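Local structure of lumazine protein (Photobacterium kishitanii, 3A35) at residues Asp136-Asn141 with Ile155-Pro160. The protein serves as an antenna in luminous bacteria, binding a lumazine or flavin chromophore and shifting luciferase emission to shorter wavelength. Numbering follows the deposited sequence.
Sequences DHIGIN and IFINYP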
loop_
_atom_site.group_PDB
_atom_site.type_symbol
_atom_site.label_atom_id
_atom_site.label_comp_id
_atom_site.label_asym_id
_atom_site.label_seq_id
_atom_site.Cartn_x
_atom_site.Cartn_y
_atom_site.Cartn_z
ATOM N N ASP A 136 12.045 -12.577 6.077
ATOM C CA ASP A 136 11.740 -11.948 4.827
ATOM C C ASP A 136 11.190 -10.535 5.094
ATOM O O ASP A 136 10.871 -10.189 6.219
ATOM C CB ASP A 136 10.710 -12.808 4.086
ATOM C CG ASP A 136 11.347 -14.002 3.373
ATOM O OD1 ASP A 136 10.547 -14.821 2.875
ATOM O OD2 ASP A 136 12.624 -14.102 3.244
ATOM N N HIS A 137 11.192 -9.746 4.047
ATOM C CA HIS A 137 10.546 -8.481 4.053
ATOM C C HIS A 137 9.078 -8.791 3.750
ATOM O O HIS A 137 8.646 -9.900 3.400
ATOM C CB HIS A 137 11.096 -7.582 2.920
ATOM C CG HIS A 137 12.271 -6.691 3.287
ATOM N ND1 HIS A 137 13.392 -7.164 3.921
ATOM C CD2 HIS A 137 12.505 -5.373 3.035
ATOM C CE1 HIS A 137 14.261 -6.174 4.087
ATOM N NE2 HIS A 137 13.745 -5.075 3.562
ATOM N N ILE A 138 8.271 -7.766 3.989
ATOM C CA ILE A 138 6.845 -7.865 3.650
ATOM C C ILE A 138 6.495 -6.428 3.206
ATOM O O ILE A 138 6.968 -5.416 3.697
ATOM C CB ILE A 138 6.032 -8.330 4.830
ATOM C CG1 ILE A 138 4.580 -8.700 4.404
ATOM C CG2 ILE A 138 5.960 -7.347 5.997
ATOM C CD1 ILE A 138 3.874 -9.471 5.499
ATOM N N GLY A 139 5.529 -6.387 2.276
ATOM C CA GLY A 139 4.895 -5.083 1.857
ATOM C C GLY A 139 3.546 -4.893 2.575
ATOM O O GLY A 139 2.681 -5.735 2.493
ATOM N N ILE A 140 3.432 -3.727 3.194
ATOM C CA ILE A 140 2.159 -3.338 3.878
ATOM C C ILE A 140 1.807 -1.982 3.215
ATOM O O ILE A 140 2.538 -0.989 3.345
ATOM C CB ILE A 140 2.336 -3.103 5.394
ATOM C CG1 ILE A 140 2.795 -4.438 6.059
ATOM C CG2 ILE A 140 1.022 -2.559 5.930
ATOM C CD1 ILE A 140 1.830 -5.533 5.917
ATOM N N ASN A 141 0.666 -1.974 2.491
ATOM C CA ASN A 141 0.320 -0.787 1.734
ATOM C C ASN A 141 1.426 -0.166 0.873
ATOM O O ASN A 141 1.480 1.055 0.693
ATOM C CB ASN A 141 -0.301 0.305 2.625
ATOM C CG ASN A 141 -1.643 0.018 3.222
ATOM O OD1 ASN A 141 -2.039 0.899 4.142
ATOM N ND2 ASN A 141 -2.362 -0.903 2.768
ATOM N N ILE A 155 1.955 -10.582 12.846
ATOM C CA ILE A 155 3.303 -10.157 12.420
ATOM C C ILE A 155 3.630 -8.787 13.005
ATOM O O ILE A 155 2.773 -7.882 12.988
ATOM C CB ILE A 155 3.466 -10.192 10.862
ATOM C CG1 ILE A 155 2.562 -9.240 10.142
ATOM C CG2 ILE A 155 3.306 -11.590 10.354
ATOM C CD1 ILE A 155 3.105 -8.894 8.791
ATOM N N PHE A 156 4.807 -8.587 13.573
ATOM C CA PHE A 156 5.256 -7.388 14.160
ATOM C C PHE A 156 6.275 -6.756 13.260
ATOM O O PHE A 156 7.322 -7.335 12.923
ATOM C CB PHE A 156 5.778 -7.678 15.572
ATOM C CG PHE A 156 6.615 -6.655 16.151
ATOM C CD1 PHE A 156 6.369 -5.282 15.984
ATOM C CD2 PHE A 156 7.657 -7.027 17.019
ATOM C CE1 PHE A 156 7.150 -4.276 16.575
ATOM C CE2 PHE A 156 8.468 -6.074 17.592
ATOM C CZ PHE A 156 8.225 -4.674 17.422
ATOM N N ILE A 157 6.003 -5.553 12.779
ATOM C CA ILE A 157 6.898 -4.774 11.994
ATOM C C ILE A 157 7.267 -3.513 12.723
ATOM O O ILE A 157 6.440 -2.799 13.236
ATOM C CB ILE A 157 6.290 -4.375 10.620
ATOM C CG1 ILE A 157 5.883 -5.660 9.914
ATOM C CG2 ILE A 157 7.434 -3.711 9.732
ATOM C CD1 ILE A 157 4.735 -5.511 9.047
ATOM N N ASN A 158 8.588 -3.256 12.832
ATOM C CA ASN A 158 9.031 -2.162 13.664
ATOM C C ASN A 158 9.643 -1.128 12.708
ATOM O O ASN A 158 10.787 -1.283 12.194
ATOM C CB ASN A 158 10.079 -2.738 14.654
ATOM C CG ASN A 158 10.628 -1.703 15.531
ATOM O OD1 ASN A 158 10.473 -0.543 15.335
ATOM N ND2 ASN A 158 11.331 -2.173 16.590
ATOM N N TYR A 159 8.813 -0.139 12.390
ATOM C CA TYR A 159 9.175 0.889 11.429
ATOM C C TYR A 159 9.882 2.079 12.086
ATOM O O TYR A 159 9.509 2.410 13.209
ATOM C CB TYR A 159 7.916 1.446 10.753
ATOM C CG TYR A 159 7.136 0.452 9.898
ATOM C CD1 TYR A 159 7.623 0.092 8.596
ATOM C CD2 TYR A 159 5.975 -0.075 10.379
ATOM C CE1 TYR A 159 6.886 -0.786 7.807
ATOM C CE2 TYR A 159 5.169 -0.947 9.597
ATOM C CZ TYR A 159 5.680 -1.296 8.345
ATOM O OH TYR A 159 4.851 -2.224 7.680
ATOM N N PRO A 160 10.754 2.768 11.366
ATOM C CA PRO A 160 11.227 4.041 11.905
ATOM C C PRO A 160 10.023 4.983 11.920
ATOM O O PRO A 160 9.277 5.049 10.933
ATOM C CB PRO A 160 12.212 4.532 10.861
ATOM C CG PRO A 160 12.068 3.653 9.566
ATOM C CD PRO A 160 11.210 2.488 9.963
HETATM O O HOH W 1 6.271 -3.306 5.673
#
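Ile138 and Ile155 meet through branches set by different choices of first torsion: in Ile138 CG1 stands trans to the backbone N (chi1 -169°), whereas in Ile155 it sits between N and the carbonyl carbon (chi1 63°), and in both the chain then runs out extended. The side chains thus meet tip to tip, CD1 of Ile138 lying 3.4 Å from CD1 of Ile155, closer than usual for two carbons. Ile157 shows how one methyl can serve two neighbours. Its CD1 packs end-on against CG1 of Ile140, 3.7 Å away, and also meets CG2 of Ile138 at 3.8 Å, there with the two side chains crossing at about a right angle. The strands 137-140 and 154-160 share no hydrogen bond; their short segments run nearly perpendicular, with axes 9.8 Å apart at closest approach. These non-adjacent strands belong to one antiparallel sheet of the C-terminal lumazine-binding repeat, and their near-perpendicular run is consistent with its curling round, the isoleucines turned inward to fill a core of the kind found in the riboflavin synthase-like barrel. Ile122 of strand 117-123 touches both Ile140 and Ile155, while Val180 and Val178 of strand 177-182 pack on Ile138 and Ile140. The riboflavin lies about 13 Å from the side chain of Ile140. Tyr159 brings a polar group into the same interior: its OH lies 3.4 Å from CG1 of Ile140, the two side chains again perpendicular. CG2 of Ile157 rests 3.3 Å above the plane of the Tyr159 ring, displaced toward the rim, and His145 makes an edge-to-face contact with the ring. A buried water joins the two strands, hydrogen-bonded to OH of Tyr159 at 2.7 Å and donating to the backbone O of Ile138.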